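Local coordinates for protein nucleoporin NUP159 (Saccharomyces cerevisiae, PDB 1XIP) that serves as a nuclear pore component in mRNA export, its N-terminal beta-propeller tethering the helicase Dbp5 to the pore, at residues A[25-30]-A[69-74]; A[336-341]-A[367-372]; A[20-25]-A[375-380]; A[63-68]-A[343-348]; A[51-56]-A[91-96]. All blocks are in the same frame, centred on the assembly; numbering follows the deposited sequence.

Contact 1 of 5, residues A[25-30]-A[69-74]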
# COMPACT_ATOMS: atom_id res chain seq x y z
N LYS A 25 6.45 -2.30 -18.92
CA LYS A 25 7.57 -1.54 -19.46
C LYS A 25 8.27 -0.75 -18.36
O LYS A 25 7.63 -0.33 -17.36
CB LYS A 25 7.11 -0.61 -20.57
CG LYS A 25 7.22 -1.24 -21.97
CD LYS A 25 6.40 -0.51 -23.02
CE LYS A 25 5.78 -1.49 -24.01
NZ LYS A 25 5.47 -0.83 -25.30
N GLN A 26 9.59 -0.57 -18.51
CA GLN A 26 10.32 0.32 -17.63
C GLN A 26 9.99 1.72 -18.04
O GLN A 26 10.21 2.09 -19.18
CB GLN A 26 11.82 0.11 -17.71
CG GLN A 26 12.57 1.06 -16.77
CD GLN A 26 13.98 0.62 -16.48
OE1 GLN A 26 14.72 0.29 -17.38
NE2 GLN A 26 14.35 0.64 -15.21
N ILE A 27 9.43 2.49 -17.12
CA ILE A 27 9.05 3.86 -17.41
C ILE A 27 9.88 4.84 -16.60
O ILE A 27 9.83 6.06 -16.87
CB ILE A 27 7.54 4.09 -17.16
CG1 ILE A 27 7.19 3.89 -15.68
CG2 ILE A 27 6.69 3.21 -18.12
CD1 ILE A 27 6.00 4.70 -15.21
N LEU A 28 10.64 4.33 -15.63
CA LEU A 28 11.45 5.18 -14.78
C LEU A 28 12.73 4.47 -14.39
O LEU A 28 12.81 3.27 -14.51
CB LEU A 28 10.66 5.57 -13.52
CG LEU A 28 9.47 6.52 -13.69
CD1 LEU A 28 8.68 6.58 -12.37
CD2 LEU A 28 9.98 7.87 -14.07
N PRO A 29 13.74 5.18 -13.90
CA PRO A 29 14.97 4.51 -13.48
C PRO A 29 14.77 3.61 -12.24
O PRO A 29 13.88 3.85 -11.41
CB PRO A 29 15.93 5.67 -13.18
CG PRO A 29 15.06 6.83 -12.90
CD PRO A 29 13.79 6.64 -13.69
N SER A 30 15.60 2.58 -12.16
CA SER A 30 15.61 1.60 -11.08
C SER A 30 16.24 2.14 -9.80
O SER A 30 17.04 3.08 -9.83
CB SER A 30 16.39 0.36 -11.54
OG SER A 30 16.53 -0.59 -10.51
N ARG A 69 -1.18 4.44 -20.41
CA ARG A 69 -1.92 3.26 -20.83
C ARG A 69 -1.43 2.80 -22.20
O ARG A 69 -1.03 1.65 -22.36
CB ARG A 69 -3.42 3.52 -20.83
CG ARG A 69 -4.25 2.25 -20.80
CD ARG A 69 -5.12 2.08 -22.03
NE ARG A 69 -5.54 0.70 -22.30
CZ ARG A 69 -6.75 0.20 -22.01
NH1 ARG A 69 -7.67 0.96 -21.41
NH2 ARG A 69 -7.04 -1.07 -22.31
N ASP A 70 -1.43 3.71 -23.17
CA ASP A 70 -1.10 3.41 -24.56
C ASP A 70 0.35 2.98 -24.74
O ASP A 70 0.66 2.12 -25.58
CB ASP A 70 -1.38 4.63 -25.43
CG ASP A 70 -2.85 4.84 -25.69
OD1 ASP A 70 -3.68 4.04 -25.21
OD2 ASP A 70 -3.29 5.80 -26.38
N HIS A 71 1.24 3.60 -23.96
CA HIS A 71 2.66 3.24 -23.97
C HIS A 71 2.86 1.78 -23.53
O HIS A 71 3.62 1.03 -24.13
CB HIS A 71 3.47 4.19 -23.08
CG HIS A 71 4.92 3.83 -22.99
ND1 HIS A 71 5.78 3.90 -24.07
CD2 HIS A 71 5.66 3.39 -21.95
CE1 HIS A 71 6.99 3.52 -23.70
NE2 HIS A 71 6.94 3.21 -22.41
N ILE A 72 2.14 1.39 -22.48
CA ILE A 72 2.30 0.06 -21.90
C ILE A 72 1.64 -1.03 -22.76
O ILE A 72 2.21 -2.10 -22.93
CB ILE A 72 1.71 0.05 -20.48
CG1 ILE A 72 2.46 1.02 -19.55
CG2 ILE A 72 1.64 -1.36 -19.93
CD1 ILE A 72 3.83 0.57 -19.11
N THR A 73 0.46 -0.74 -23.30
CA THR A 73 -0.33 -1.75 -23.99
C THR A 73 -0.03 -1.90 -25.48
O THR A 73 -0.15 -3.00 -26.03
CB THR A 73 -1.85 -1.56 -23.71
OG1 THR A 73 -2.26 -0.23 -24.05
CG2 THR A 73 -2.12 -1.64 -22.23
N SER A 74 0.34 -0.81 -26.14
CA SER A 74 0.82 -0.87 -27.52
C SER A 74 2.34 -0.69 -27.57
O SER A 74 2.99 -0.51 -26.53
CB SER A 74 0.09 0.16 -28.41
OG SER A 74 0.59 1.47 -28.20
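At the carboxyl end of helix 65-73, which rests on a sheet of the beta-propeller, Lys-25 reaches out from strand 18-26 to take up carbonyls that the helix leaves behind. Its ammonium NZ gives one hydrogen bond to His-71 O at 2.9 Å, arriving almost along the C=O axis, and another to Ser-74 O at 2.8 Å, just past the last helical turn. Lysine suits the place because carbonyls at a helix end lack the N-H groups of a following turn and would be favoured partners for a positive charge; Asp-75 adds a salt bridge to the same NZ. On its way there the aliphatic chain earns contacts of its own. Lys-25 CD lies over one face of the His-71 imidazole, 4.1 Å from the ring centroid, a CH-pi contact offset toward the rim. The ring comes within range because His-71 CG is anti to its backbone N (chi1 177°), while ND1 bonds to Thr-77 O. Lower down, Lys-25 CB touches Ile-72 CD1 at 3.8 Å. Ile-27 finishes the apolar part: its CG2 sits at the imidazole edge, 4.0 Å from His-71 CD2, and equally close to Ile-72 CD1. Beneath this, Ile-72 packs on Leu-375 and Ile-377, while Ile-27 leans on Leu-375 and Leu-79, so the end of helix 65-73 packs on the two strands at this edge of the sheet, 18-26 and 374-381.

Contact 2 of 5, residues A[336-341]-A[367-372]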
# COMPACT_ATOMS: atom_id res chain seq x y z
N ASN A 336 9.35 -6.40 -6.30
CA ASN A 336 8.18 -6.08 -5.48
C ASN A 336 7.63 -4.69 -5.83
O ASN A 336 8.32 -3.90 -6.49
CB ASN A 336 8.53 -6.15 -4.00
CG ASN A 336 9.85 -6.77 -3.77
OD1 ASN A 336 9.92 -7.95 -3.42
ND2 ASN A 336 10.94 -5.99 -4.01
N PRO A 337 6.38 -4.39 -5.43
CA PRO A 337 5.76 -3.11 -5.78
C PRO A 337 6.27 -1.97 -4.92
O PRO A 337 6.57 -2.18 -3.75
CB PRO A 337 4.27 -3.36 -5.52
CG PRO A 337 4.23 -4.43 -4.49
CD PRO A 337 5.47 -5.25 -4.66
N ILE A 338 6.37 -0.78 -5.49
CA ILE A 338 6.67 0.41 -4.71
C ILE A 338 5.49 1.39 -4.79
O ILE A 338 5.47 2.42 -4.10
CB ILE A 338 7.98 1.07 -5.18
CG1 ILE A 338 7.81 1.68 -6.57
CG2 ILE A 338 9.14 0.06 -5.18
CD1 ILE A 338 8.99 2.48 -7.03
N GLY A 339 4.51 1.06 -5.64
CA GLY A 339 3.25 1.78 -5.73
C GLY A 339 2.20 0.97 -6.49
O GLY A 339 2.55 0.10 -7.33
N VAL A 340 0.92 1.25 -6.20
CA VAL A 340 -0.22 0.54 -6.80
C VAL A 340 -1.34 1.55 -6.99
O VAL A 340 -1.55 2.40 -6.16
CB VAL A 340 -0.72 -0.62 -5.88
CG1 VAL A 340 -1.83 -1.39 -6.51
CG2 VAL A 340 0.40 -1.57 -5.52
N ALA A 341 -2.08 1.49 -8.08
CA ALA A 341 -3.16 2.46 -8.29
C ALA A 341 -4.22 1.93 -9.25
O ALA A 341 -3.97 0.95 -9.95
CB ALA A 341 -2.60 3.79 -8.77
N TYR A 367 -2.62 -0.64 -11.88
CA TYR A 367 -1.25 -0.31 -12.27
C TYR A 367 -0.35 -0.60 -11.09
O TYR A 367 -0.66 -0.17 -9.94
CB TYR A 367 -1.13 1.18 -12.58
CG TYR A 367 -1.78 1.64 -13.86
CD1 TYR A 367 -3.03 1.15 -14.27
CD2 TYR A 367 -1.16 2.60 -14.66
CE1 TYR A 367 -3.62 1.61 -15.44
CE2 TYR A 367 -1.75 3.06 -15.81
CZ TYR A 367 -2.97 2.57 -16.20
OH TYR A 367 -3.54 3.05 -17.37
N ILE A 368 0.75 -1.32 -11.35
CA ILE A 368 1.71 -1.70 -10.31
C ILE A 368 3.13 -1.27 -10.72
O ILE A 368 3.57 -1.60 -11.83
CB ILE A 368 1.67 -3.23 -10.04
CG1 ILE A 368 0.22 -3.70 -9.72
CG2 ILE A 368 2.65 -3.63 -8.94
CD1 ILE A 368 0.06 -5.18 -9.47
N LEU A 369 3.82 -0.54 -9.82
CA LEU A 369 5.18 -0.03 -10.05
C LEU A 369 6.25 -0.79 -9.23
O LEU A 369 6.13 -0.92 -8.01
CB LEU A 369 5.25 1.46 -9.70
CG LEU A 369 5.93 2.40 -10.72
CD1 LEU A 369 6.44 3.65 -10.03
CD2 LEU A 369 7.05 1.70 -11.46
N ASN A 370 7.29 -1.24 -9.94
CA ASN A 370 8.46 -2.01 -9.43
C ASN A 370 9.43 -1.25 -8.57
O ASN A 370 9.55 -0.04 -8.70
CB ASN A 370 9.30 -2.52 -10.60
CG ASN A 370 8.98 -3.93 -10.96
OD1 ASN A 370 9.61 -4.52 -11.84
ND2 ASN A 370 7.98 -4.50 -10.29
N ASN A 371 10.30 -1.98 -7.90
CA ASN A 371 11.57 -1.47 -7.38
C ASN A 371 12.55 -1.16 -8.50
O ASN A 371 13.65 -0.64 -8.24
CB ASN A 371 12.20 -2.47 -6.40
CG ASN A 371 12.40 -3.87 -7.00
OD1 ASN A 371 11.44 -4.55 -7.36
ND2 ASN A 371 13.66 -4.31 -7.09
N GLU A 372 12.17 -1.47 -9.74
CA GLU A 372 13.02 -1.16 -10.89
C GLU A 372 12.43 -0.12 -11.87
O GLU A 372 12.91 0.01 -12.96
CB GLU A 372 13.36 -2.44 -11.67
CG GLU A 372 13.98 -3.53 -10.82
CD GLU A 372 14.63 -4.63 -11.65
OE1 GLU A 372 13.95 -5.16 -12.56
OE2 GLU A 372 15.81 -4.95 -11.39
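Ile-338 lays its CG1-CD1 arm against the carbonyl oxygen of Asn-370, while Ile-338 CG1 meets Leu-369 CB at 4.0 Å. That branch is directed there by a chi1 of 69°, which sets CG1 between the backbone N and the carbonyl carbon. Two residues before the chain corner at Ile-338, Asn-336 N donates to Asn-371 OD1 at 3.0 Å. The donor stands 38° above the plane of that side-chain carbonyl, and Asn-371 thereby continues the pairing past the end of strand 365-370, its own N returning a weak bond to Asn-336 O. Pro-337 pairs with Asn-370 as a non-hydrogen-bonded couple, a position where its missing N-H costs no bond to this strand, and its CB packs on Ile-368 CG2 at 3.8 Å. Further along, Leu-369 N meets Gly-339 O at 2.9 Å in a nearly straight bond, and Ala-341 and Tyr-367 exchange both backbone bonds. Gly-339, Ala-341, Tyr-367 and Leu-369 share one face; the small Ala-341 there leaves room for Leu-43 and Ile-45 of strand 43-46, on which Tyr-367 also packs. Val-340 and Ile-368 lie on the other face. Ile-338 and Gly-339 both face Leu-369, the bond from Gly-339 N being long and weak: a classic beta bulge, at the turned end of the inner edge strand in an antiparallel propeller blade.

Contact 3 of 5, residues A[20-25]-A[375-380]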
# COMPACT_ATOMS: atom_id res chain seq x y z
N LYS A 20 -6.01 -10.21 -16.32
CA LYS A 20 -5.57 -10.21 -17.71
C LYS A 20 -4.35 -9.30 -17.81
O LYS A 20 -4.45 -8.10 -17.54
CB LYS A 20 -6.68 -9.71 -18.64
CG LYS A 20 -6.73 -10.43 -19.97
CD LYS A 20 -5.90 -9.72 -21.06
CE LYS A 20 -5.45 -10.70 -22.16
NZ LYS A 20 -6.21 -10.54 -23.45
N PHE A 21 -3.20 -9.89 -18.14
CA PHE A 21 -1.94 -9.14 -18.25
C PHE A 21 -1.97 -8.21 -19.44
O PHE A 21 -1.92 -8.65 -20.60
CB PHE A 21 -0.76 -10.09 -18.38
CG PHE A 21 0.55 -9.38 -18.49
CD1 PHE A 21 1.12 -8.73 -17.37
CD2 PHE A 21 1.25 -9.33 -19.71
CE1 PHE A 21 2.35 -8.07 -17.47
CE2 PHE A 21 2.49 -8.66 -19.81
CZ PHE A 21 3.04 -8.04 -18.70
N LEU A 22 -2.07 -6.92 -19.17
CA LEU A 22 -2.20 -5.97 -20.25
C LEU A 22 -0.84 -5.53 -20.83
O LEU A 22 -0.74 -5.28 -22.03
CB LEU A 22 -3.06 -4.79 -19.82
CG LEU A 22 -4.45 -4.70 -20.47
CD1 LEU A 22 -5.11 -6.05 -20.58
CD2 LEU A 22 -5.34 -3.76 -19.71
N GLY A 23 0.18 -5.44 -19.98
CA GLY A 23 1.55 -5.16 -20.44
C GLY A 23 2.49 -4.62 -19.37
O GLY A 23 2.08 -4.34 -18.23
N GLN A 24 3.76 -4.46 -19.74
CA GLN A 24 4.82 -4.08 -18.80
C GLN A 24 5.98 -3.41 -19.50
O GLN A 24 6.46 -3.90 -20.52
CB GLN A 24 5.34 -5.32 -18.12
CG GLN A 24 6.19 -5.05 -16.93
CD GLN A 24 6.08 -6.17 -15.93
OE1 GLN A 24 5.74 -5.94 -14.75
NE2 GLN A 24 6.33 -7.41 -16.40
N LYS A 25 6.45 -2.30 -18.92
CA LYS A 25 7.57 -1.54 -19.46
C LYS A 25 8.27 -0.75 -18.36
O LYS A 25 7.63 -0.33 -17.36
CB LYS A 25 7.11 -0.61 -20.57
CG LYS A 25 7.22 -1.24 -21.97
CD LYS A 25 6.40 -0.51 -23.02
CE LYS A 25 5.78 -1.49 -24.01
NZ LYS A 25 5.47 -0.83 -25.30
N LEU A 375 6.54 -0.69 -14.83
CA LEU A 375 5.12 -0.58 -14.54
C LEU A 375 4.36 -1.66 -15.26
O LEU A 375 4.56 -1.88 -16.45
CB LEU A 375 4.56 0.81 -14.91
CG LEU A 375 3.13 1.08 -14.39
CD1 LEU A 375 3.05 2.37 -13.69
CD2 LEU A 375 2.09 1.02 -15.46
N GLN A 376 3.46 -2.30 -14.54
CA GLN A 376 2.64 -3.37 -15.05
C GLN A 376 1.16 -2.95 -15.01
O GLN A 376 0.71 -2.35 -14.01
CB GLN A 376 2.87 -4.58 -14.17
CG GLN A 376 2.11 -5.79 -14.57
CD GLN A 376 2.28 -6.93 -13.56
OE1 GLN A 376 2.93 -6.78 -12.50
NE2 GLN A 376 1.68 -8.09 -13.89
N ILE A 377 0.42 -3.23 -16.08
CA ILE A 377 -1.03 -3.03 -16.06
C ILE A 377 -1.73 -4.38 -16.10
O ILE A 377 -1.46 -5.21 -16.98
CB ILE A 377 -1.54 -2.14 -17.22
CG1 ILE A 377 -0.96 -0.73 -17.14
CG2 ILE A 377 -3.08 -2.09 -17.21
CD1 ILE A 377 -1.44 0.18 -18.26
N VAL A 378 -2.65 -4.57 -15.16
CA VAL A 378 -3.35 -5.83 -15.00
C VAL A 378 -4.87 -5.57 -14.88
O VAL A 378 -5.33 -4.88 -13.97
CB VAL A 378 -2.78 -6.60 -13.76
CG1 VAL A 378 -3.55 -7.81 -13.50
CG2 VAL A 378 -1.34 -6.99 -13.98
N GLY A 379 -5.64 -6.10 -15.81
CA GLY A 379 -7.08 -5.96 -15.73
C GLY A 379 -7.68 -7.08 -14.90
O GLY A 379 -7.47 -8.25 -15.20
N LEU A 380 -8.43 -6.73 -13.85
CA LEU A 380 -9.13 -7.75 -13.07
C LEU A 380 -10.53 -7.91 -13.60
O LEU A 380 -11.30 -6.95 -13.62
CB LEU A 380 -9.14 -7.42 -11.57
CG LEU A 380 -9.98 -8.38 -10.68
CD1 LEU A 380 -9.43 -9.82 -10.63
CD2 LEU A 380 -10.16 -7.81 -9.26
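Leu-375 opens the pairing by exchanging backbone bonds with Lys-25, its N reaching Lys-25 O at 2.8 Å, while its side chain stays on the face that carries Ile-377. Gln-376, on the other face, forms a non-hydrogen-bonded pair with Gln-24. Its chain is extended from a CG anti to the backbone N (chi1 -179°), which carries the amide past Gln-24 OE1, 3.2 Å from Gln-376 CB, to the edge of the Phe-21 ring. There Gln-376 NE2 lies near the ring plane, 3.6 Å from Phe-21 CD1, with amide and ring planes 58° apart, and it donates to Val-324 O. A leucine in its place would probably leave the Val-324 carbonyl without this donor and the Phe-21 edge without its amide neighbour. Ile-377 marks the irregular point: its O accepts from Leu-22 N at 2.8 Å and weakly from Gly-23 N, a classic beta bulge. At the backbone angles of Gly-23 a side chain would strike the carbonyl of Leu-22, so glycine fits; Gly-23 N also lies over the centre of the Phe-21 ring, 3.9 Å above the plane. Ile-377 CG2 packs on Leu-22 CB at 3.8 Å. Val-378 pairs with Phe-21, and Gly-379 exchanges bonds with Lys-20, its N 2.9 Å from Lys-20 O. Strand 18-26 is thus an N-terminal strand completing a blade whose other three, 374-381, 365-370 and 337-343, come from the C-terminal part of the domain, the Velcro-like closure of beta-propellers, with helix 65-73 covering the Leu-22 and Ile-377 face.

Contact 4 of 5, residues A[63-68]-A[343-348]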
# COMPACT_ATOMS: atom_id res chain seq x y z
N GLY A 63 2.37 12.84 -15.39
CA GLY A 63 2.12 12.59 -16.83
C GLY A 63 0.66 12.28 -17.21
O GLY A 63 -0.18 12.06 -16.35
N GLU A 64 0.35 12.28 -18.50
CA GLU A 64 -0.99 11.96 -18.99
C GLU A 64 -1.31 10.46 -18.86
O GLU A 64 -0.50 9.61 -19.26
CB GLU A 64 -1.13 12.39 -20.44
CG GLU A 64 -1.88 13.70 -20.66
CD GLU A 64 -3.37 13.63 -20.25
OE1 GLU A 64 -3.99 12.50 -20.26
OE2 GLU A 64 -3.93 14.72 -19.92
N LEU A 65 -2.47 10.13 -18.31
CA LEU A 65 -2.86 8.74 -18.08
C LEU A 65 -3.11 7.96 -19.37
O LEU A 65 -2.64 6.82 -19.51
CB LEU A 65 -4.11 8.68 -17.21
CG LEU A 65 -4.34 7.63 -16.12
CD1 LEU A 65 -5.85 7.40 -15.99
CD2 LEU A 65 -3.61 6.32 -16.33
N GLN A 66 -3.85 8.53 -20.32
CA GLN A 66 -4.10 7.86 -21.60
C GLN A 66 -2.78 7.50 -22.28
O GLN A 66 -2.68 6.47 -22.93
CB GLN A 66 -4.95 8.71 -22.54
CG GLN A 66 -5.45 8.00 -23.79
CD GLN A 66 -6.34 6.80 -23.49
OE1 GLN A 66 -6.01 5.66 -23.87
NE2 GLN A 66 -7.46 7.03 -22.82
N LEU A 67 -1.77 8.36 -22.10
CA LEU A 67 -0.45 8.15 -22.67
C LEU A 67 0.21 6.94 -22.04
O LEU A 67 0.72 6.07 -22.74
CB LEU A 67 0.42 9.38 -22.47
CG LEU A 67 1.11 10.02 -23.68
CD1 LEU A 67 1.61 8.96 -24.64
CD2 LEU A 67 0.17 11.00 -24.39
N LEU A 68 0.20 6.87 -20.72
CA LEU A 68 0.82 5.76 -20.02
C LEU A 68 0.14 4.44 -20.39
O LEU A 68 0.81 3.45 -20.67
CB LEU A 68 0.77 6.00 -18.52
CG LEU A 68 1.32 4.92 -17.61
CD1 LEU A 68 2.80 4.73 -17.85
CD2 LEU A 68 1.02 5.28 -16.14
N ASP A 343 -7.09 2.49 -12.36
CA ASP A 343 -7.48 3.24 -13.54
C ASP A 343 -8.82 2.72 -14.04
O ASP A 343 -9.01 1.54 -14.27
CB ASP A 343 -6.38 3.10 -14.60
CG ASP A 343 -6.80 3.55 -16.00
OD1 ASP A 343 -7.76 4.33 -16.18
OD2 ASP A 343 -6.18 3.19 -17.01
N VAL A 344 -9.75 3.65 -14.20
CA VAL A 344 -11.14 3.38 -14.47
C VAL A 344 -11.60 4.10 -15.75
O VAL A 344 -12.65 3.80 -16.28
CB VAL A 344 -11.98 3.82 -13.23
CG1 VAL A 344 -13.33 4.41 -13.61
CG2 VAL A 344 -12.16 2.67 -12.26
N VAL A 345 -10.79 5.03 -16.26
CA VAL A 345 -11.26 5.97 -17.29
C VAL A 345 -10.66 5.87 -18.71
O VAL A 345 -11.29 6.36 -19.66
CB VAL A 345 -11.15 7.46 -16.82
CG1 VAL A 345 -12.17 7.75 -15.71
CG2 VAL A 345 -9.71 7.81 -16.40
N THR A 346 -9.48 5.26 -18.85
CA THR A 346 -8.83 5.12 -20.17
C THR A 346 -9.61 4.18 -21.12
O THR A 346 -10.45 3.40 -20.66
CB THR A 346 -7.32 4.67 -20.06
OG1 THR A 346 -7.22 3.41 -19.39
CG2 THR A 346 -6.56 5.59 -19.15
N SER A 347 -9.34 4.27 -22.43
CA SER A 347 -9.90 3.33 -23.41
C SER A 347 -8.83 2.49 -24.09
O SER A 347 -7.64 2.83 -24.06
CB SER A 347 -10.72 4.05 -24.46
OG SER A 347 -10.82 5.43 -24.16
N GLY A 348 -9.31 1.39 -24.67
CA GLY A 348 -8.45 0.44 -25.36
C GLY A 348 -8.60 0.52 -26.87
O GLY A 348 -9.72 0.50 -27.38
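Leu-65 sets CD1 against the turn at 343-346, where Leu-65 CD1 meets Asp-343 OD1 at 3.6 Å. The same methyl touches Thr-346 CG2 at 3.7 Å and, a little farther off, Val-345 CG2. The side chains of Leu-65 and Thr-346 cross at about a right angle. Thr-346 can serve both sides because of its rotation: a chi1 of 60° puts OG1 between the backbone N and the carbonyl carbon, facing the aspartate, and leaves CG2 beside the backbone N, facing the leucine. Threonine suits the place, having one polar and one apolar branch. Asp-343 holds the turn together from the end of strand 337-343, its carboxylate swung over the following residues with CG anti to its own N (chi1 166°). Asp-343 OD1 is met nearly end-on by Val-345 N at 3.1 Å, which makes an Asx turn, and more weakly by Thr-346 N. Asp-343 OD2 accepts from Thr-346 OG1 at 2.6 Å on its syn side. The loop of the ring-closing propeller blade is thereby fitted to the first turn of helix 65-73, which belongs to the chain crossing from strand 59-64 to strand 83-86 of the adjoining blade. Tyr-367 OH also bonds to Asp-343 OD2, and Arg-69 NH1 to Thr-346 OG1. Gln-66 bends so that its amide lies against the backbone between Thr-346 and Ser-347.

Contact 5 of 5, residues A[51-56]-A[91-96]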
# COMPACT_ATOMS: atom_id res chain seq x y z
N LEU A 51 -4.61 11.78 -15.00
CA LEU A 51 -3.18 11.97 -14.80
C LEU A 51 -2.61 10.89 -13.89
O LEU A 51 -3.36 10.20 -13.22
CB LEU A 51 -2.89 13.36 -14.19
CG LEU A 51 -3.28 14.65 -14.91
CD1 LEU A 51 -2.90 15.80 -14.07
CD2 LEU A 51 -2.62 14.80 -16.29
N PHE A 52 -1.28 10.75 -13.88
CA PHE A 52 -0.56 9.93 -12.89
C PHE A 52 0.68 10.66 -12.39
O PHE A 52 1.28 11.46 -13.13
CB PHE A 52 -0.13 8.58 -13.47
CG PHE A 52 0.97 8.68 -14.51
CD1 PHE A 52 2.32 8.47 -14.15
CD2 PHE A 52 0.67 9.01 -15.83
CE1 PHE A 52 3.34 8.60 -15.09
CE2 PHE A 52 1.68 9.12 -16.77
CZ PHE A 52 3.02 8.91 -16.40
N VAL A 53 1.02 10.42 -11.13
CA VAL A 53 2.34 10.68 -10.60
C VAL A 53 2.99 9.36 -10.27
O VAL A 53 2.33 8.41 -9.81
CB VAL A 53 2.35 11.39 -9.22
CG1 VAL A 53 3.11 12.64 -9.28
CG2 VAL A 53 0.98 11.55 -8.67
N ALA A 54 4.31 9.33 -10.40
CA ALA A 54 5.11 8.17 -10.11
C ALA A 54 6.48 8.66 -9.76
O ALA A 54 6.91 9.70 -10.24
CB ALA A 54 5.16 7.25 -11.30
N ALA A 55 7.16 7.92 -8.88
CA ALA A 55 8.54 8.18 -8.56
C ALA A 55 9.33 6.87 -8.40
O ALA A 55 8.92 5.98 -7.67
CB ALA A 55 8.61 9.00 -7.29
N SER A 56 10.45 6.76 -9.10
CA SER A 56 11.36 5.64 -8.90
C SER A 56 12.76 6.09 -9.16
O SER A 56 12.99 6.99 -9.97
CB SER A 56 11.04 4.48 -9.86
OG SER A 56 11.81 3.32 -9.54
N ILE A 91 8.84 8.63 -0.91
CA ILE A 91 8.14 7.50 -0.32
C ILE A 91 6.64 7.60 -0.51
O ILE A 91 5.91 6.65 -0.24
CB ILE A 91 8.51 7.37 1.18
CG1 ILE A 91 8.12 8.63 1.96
CG2 ILE A 91 10.00 7.13 1.33
CD1 ILE A 91 7.88 8.37 3.42
N PHE A 92 6.19 8.75 -1.00
CA PHE A 92 4.78 9.07 -1.03
C PHE A 92 4.44 10.10 -2.08
O PHE A 92 5.04 11.15 -2.17
CB PHE A 92 4.31 9.59 0.34
CG PHE A 92 2.86 9.97 0.38
CD1 PHE A 92 1.89 9.01 0.68
CD2 PHE A 92 2.46 11.27 0.09
CE1 PHE A 92 0.53 9.35 0.71
CE2 PHE A 92 1.10 11.61 0.12
CZ PHE A 92 0.14 10.65 0.44
N VAL A 93 3.41 9.80 -2.85
CA VAL A 93 3.04 10.57 -4.02
C VAL A 93 1.51 10.45 -4.11
O VAL A 93 0.97 9.38 -3.85
CB VAL A 93 3.78 9.98 -5.24
CG1 VAL A 93 2.83 9.36 -6.27
CG2 VAL A 93 4.73 10.99 -5.83
N CYS A 94 0.82 11.55 -4.43
CA CYS A 94 -0.64 11.53 -4.46
C CYS A 94 -1.31 12.83 -4.89
O CYS A 94 -0.82 13.91 -4.60
CB CYS A 94 -1.19 11.09 -3.10
SG CYS A 94 -1.74 12.41 -2.02
N PHE A 95 -2.47 12.71 -5.56
CA PHE A 95 -3.24 13.88 -5.98
C PHE A 95 -4.14 14.35 -4.86
O PHE A 95 -4.73 13.54 -4.16
CB PHE A 95 -4.09 13.58 -7.22
CG PHE A 95 -3.28 13.26 -8.44
CD1 PHE A 95 -2.98 11.94 -8.77
CD2 PHE A 95 -2.82 14.26 -9.26
CE1 PHE A 95 -2.23 11.63 -9.89
CE2 PHE A 95 -2.08 13.97 -10.39
CZ PHE A 95 -1.78 12.65 -10.71
N HIS A 96 -4.26 15.67 -4.72
CA HIS A 96 -5.11 16.28 -3.71
C HIS A 96 -5.63 17.61 -4.22
O HIS A 96 -4.87 18.57 -4.35
CB HIS A 96 -4.33 16.50 -2.41
CG HIS A 96 -5.10 17.23 -1.35
ND1 HIS A 96 -4.85 18.55 -1.02
CD2 HIS A 96 -6.13 16.84 -0.55
CE1 HIS A 96 -5.68 18.93 -0.05
NE2 HIS A 96 -6.46 17.91 0.25
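Strands 51-56 and 90-96 run almost exactly antiparallel, yet their short axes come no closer than 6.8 Å, too far for backbone pairing, and the interval is filled mainly by side chains. Phe-95 contributes the largest share. With CG anti to the carbonyl carbon (chi1 -64°), its ring reaches across to the other chain segment: Val-53 CG2 lies over one face, 3.4 Å from Phe-95 CE1, and the peptide carbon C of Phe-52 sits at the ring edge, 3.6 Å from Phe-95 CZ. Leu-51 CB approaches Phe-95 CZ obliquely at 3.7 Å. These strands belong to two successive blades of the beta-propeller, 51-56 second in one sheet and 90-96 the innermost of the next, so the contact is face-to-face packing between blades, where flat and branched apolar residues suit. Were Phe-95 cut back to alanine, a gap is likely to open between the sheets, leaving Val-53 CG2 and Leu-51 CB without the ring. At the centre of the register, the valines slide past each other in opposite directions, Val-53 CB touching Val-93 CG1 at 3.6 Å. Strand 43-46 ties into both: Phe-95 N donates to Asp-44 OD2, and Val-53 pairs with Asp-44.

How the contacts relate
Contacts 2 and 5 are buried, contact 1 is a surface contact, and contacts 3 and 4 lie partly in between. Contacts 2 and 3 belong to one four-stranded sheet and share the chemistry of backbone pairing, each interrupted by a bulge; Ile-368 and Gln-376 bond directly between them. Contact 5 is instead apolar packing between sheets, without backbone bonds. Contacts 1 and 4 grip opposite ends of helix 65-73, the first through a lysine at carbonyls, the second through a leucine in a polar turn. Tyr-367 of contact 2 touches Asp-343 and Leu-65 of contact 4, and Lys-25 gives its side chain to contact 1 and its backbone to contact 3.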